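Local coordinates for protein NAD-dependent epimerase/dehydratase (Veillonella parvula DSM 2008, PDB 3R6D) that probably binds NAD(P) in a Rossmann-type fold and may act as an NAD-dependent epimerase or dehydratase, at residues G134-Q137 with A138-L142. Residues are numbered along the deposited sequence; the frame is centred on the assembly and turned at random.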
ATOM      1  N   GLY A 134       1.108  -9.103 -13.402  1.00 16.80           N
ATOM      2  CA  GLY A 134       0.879  -9.540 -12.029  1.00 16.94           C
ATOM      3  C   GLY A 134       0.178  -8.420 -11.230  1.00 14.74           C
ATOM      4  O   GLY A 134      -0.752  -8.694 -10.458  1.00 15.92           O
ATOM      5  N   GLU A 135       0.614  -7.165 -11.432  1.00 14.14           N
ATOM      6  CA  GLU A 135      -0.088  -6.040 -10.781  1.00 12.81           C
ATOM      7  C   GLU A 135      -1.552  -5.954 -11.214  1.00 12.68           C
ATOM      8  O   GLU A 135      -2.457  -5.752 -10.390  1.00 12.81           O
ATOM      9  CB  GLU A 135       0.633  -4.713 -11.048  1.00 12.63           C
ATOM     10  CG  GLU A 135       1.943  -4.571 -10.267  1.00 12.82           C
ATOM     11  CD  GLU A 135       1.817  -3.888  -8.922  1.00 12.21           C
ATOM     12  OE1 GLU A 135       0.908  -3.057  -8.711  1.00 11.78           O
ATOM     13  OE2 GLU A 135       2.688  -4.191  -8.077  1.00 13.41           O
ATOM     14  N   ARG A 136      -1.795  -6.135 -12.518  1.00 14.07           N
ATOM     15  CA  ARG A 136      -3.168  -6.124 -12.992  1.00 14.21           C
ATOM     16  C   ARG A 136      -4.028  -7.239 -12.342  1.00 14.23           C
ATOM     17  O   ARG A 136      -5.163  -6.996 -11.913  1.00 13.83           O
ATOM     18  CB  ARG A 136      -3.197  -6.229 -14.526  1.00 15.39           C
ATOM     19  CG  ARG A 136      -4.546  -6.057 -15.102  1.00 16.93           C
ATOM     20  CD  ARG A 136      -4.494  -6.079 -16.611  1.00 18.54           C
ATOM     21  NE  ARG A 136      -3.905  -4.861 -17.149  1.00 19.15           N
ATOM     22  CZ  ARG A 136      -2.753  -4.785 -17.816  1.00 17.98           C
ATOM     23  NH1 ARG A 136      -2.041  -5.894 -18.054  1.00 20.38           N
ATOM     24  NH2 ARG A 136      -2.336  -3.608 -18.275  1.00 20.47           N
ATOM     25  N   GLN A 137      -3.480  -8.462 -12.290  1.00 14.55           N
ATOM     26  CA  GLN A 137      -4.226  -9.580 -11.731  1.00 15.48           C
ATOM     27  C   GLN A 137      -4.500  -9.381 -10.233  1.00 13.39           C
ATOM     28  O   GLN A 137      -5.607  -9.649  -9.791  1.00 15.11           O
ATOM     29  CB  GLN A 137      -3.505 -10.906 -11.997  1.00 16.46           C
ATOM     30  CG  GLN A 137      -3.614 -11.324 -13.488  1.00 19.28           C
ATOM     31  CD  GLN A 137      -3.045 -12.699 -13.816  1.00 21.31           C
ATOM     32  OE1 GLN A 137      -2.001 -13.070 -13.297  1.00 25.03           O
ATOM     33  NE2 GLN A 137      -3.730 -13.460 -14.719  1.00 24.70           N
ATOM     34  N   ALA A 138      -3.507  -8.900  -9.469  1.00 13.99           N
ATOM     35  CA  ALA A 138      -3.698  -8.609  -8.033  1.00 12.71           C
ATOM     36  C   ALA A 138      -4.772  -7.557  -7.789  1.00 11.58           C
ATOM     37  O   ALA A 138      -5.650  -7.732  -6.934  1.00 12.92           O
ATOM     38  CB  ALA A 138      -2.395  -8.167  -7.413  1.00 12.97           C
ATOM     39  N   ARG A 139      -4.745  -6.510  -8.625  1.00 11.95           N
ATOM     40  CA  ARG A 139      -5.766  -5.487  -8.563  1.00 11.80           C
ATOM     41  C   ARG A 139      -7.154  -6.058  -8.821  1.00 12.47           C
ATOM     42  O   ARG A 139      -8.096  -5.810  -8.058  1.00 12.68           O
ATOM     43  CB  ARG A 139      -5.475  -4.392  -9.571  1.00 12.86           C
ATOM     44  CG  ARG A 139      -6.654  -3.444  -9.675  1.00 14.75           C
ATOM     45  CD  ARG A 139      -6.667  -2.741 -10.964  1.00 14.94           C
ATOM     46  NE  ARG A 139      -7.035  -3.616 -12.068  1.00 13.63           N
ATOM     47  CZ  ARG A 139      -6.942  -3.221 -13.319  1.00 13.35           C
ATOM     48  NH1 ARG A 139      -6.483  -2.000 -13.604  1.00 13.41           N
ATOM     49  NH2 ARG A 139      -7.328  -4.039 -14.287  1.00 14.92           N
ATOM     50  N   ASN A 140      -7.287  -6.865  -9.885  1.00 12.68           N
ATOM     51  CA  ASN A 140      -8.579  -7.477 -10.212  1.00 13.37           C
ATOM     52  C   ASN A 140      -9.090  -8.350  -9.089  1.00 13.21           C
ATOM     53  O   ASN A 140     -10.264  -8.270  -8.749  1.00 13.80           O
ATOM     54  CB  ASN A 140      -8.485  -8.303 -11.501  1.00 13.83           C
ATOM     55  CG  ASN A 140      -8.244  -7.438 -12.727  1.00 14.19           C
ATOM     56  OD1 ASN A 140      -8.378  -6.206 -12.676  1.00 14.50           O
ATOM     57  ND2 ASN A 140      -7.883  -8.079 -13.840  1.00 17.41           N
ATOM     58  N   VAL A 141      -8.200  -9.162  -8.486  1.00 13.33           N
ATOM     59  CA  VAL A 141      -8.636 -10.030  -7.386  1.00 14.53           C
ATOM     60  C   VAL A 141      -9.204  -9.164  -6.249  1.00 12.10           C
ATOM     61  O   VAL A 141     -10.232  -9.483  -5.640  1.00 13.66           O
ATOM     62  CB  VAL A 141      -7.495 -10.939  -6.871  1.00 15.04           C
ATOM     63  CG1 VAL A 141      -7.871 -11.595  -5.524  1.00 17.62           C
ATOM     64  CG2 VAL A 141      -7.187 -12.031  -7.931  1.00 17.98           C
ATOM     65  N   LEU A 142      -8.496  -8.081  -5.903  1.00 11.82           N
ATOM     66  CA  LEU A 142      -8.959  -7.260  -4.781  1.00 11.37           C
ATOM     67  C   LEU A 142     -10.286  -6.548  -5.097  1.00 10.47           C
ATOM     68  O   LEU A 142     -11.211  -6.527  -4.279  1.00 11.57           O
ATOM     69  CB  LEU A 142      -7.873  -6.285  -4.322  1.00 11.27           C
ATOM     70  CG  LEU A 142      -8.209  -5.465  -3.090  1.00 11.06           C
ATOM     71  CD1 LEU A 142      -8.606  -6.340  -1.881  1.00 11.51           C
ATOM     72  CD2 LEU A 142      -7.007  -4.574  -2.751  1.00 11.36           C
TER
HETATM   73  O   HOH W   1      -6.185  -3.018 -16.796  1.00 21.14           O
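Arg136 and Arg139, one helical turn apart, run side by side and point the same way, with CG of Arg136 3.5 Å from NH2 of Arg139 and the two guanidinium planes turned 69° from each other. A water accepts from both side chains, which probably softens the closeness of the like charges: it lies at the edge of the Arg136 guanidinium, 3.0 Å from Arg136 NE, and 2.9 Å from Arg139 NH2. Bent at its third torsion (chi3 72°), the Arg139 chain turns NE and NH2 to the Asn140 amide, and both donate side-on to OD1, at 3.0 Å and 2.9 Å respectively. The oxygen lies in the guanidinium plane, while NE is tilted 35° from the amide plane. Beneath these side chains helix 129-144 carries i to i+4 bonds, among them Asn140 N to Arg136 O at 2.9 Å. The helix precedes strand 148-158 in the Rossmann-type fold; Ala138, Val141 and Leu142 pack on Met88 of helix 85-96, and Glu135 OE1 is hydrogen-bonded to Ser107 OG. NH1 of Arg139 donates a hydrogen bond to the Leu111 carbonyl, so all three side-chain nitrogens have a protein acceptor. With an alanine here these donors go, and the Asn140 amide would probably be freer to turn and the Leu111 carbonyl left without its mate. Asn140 CG also sits 3.2 Å from Arg136 O, the carbonyl that its own backbone N engages.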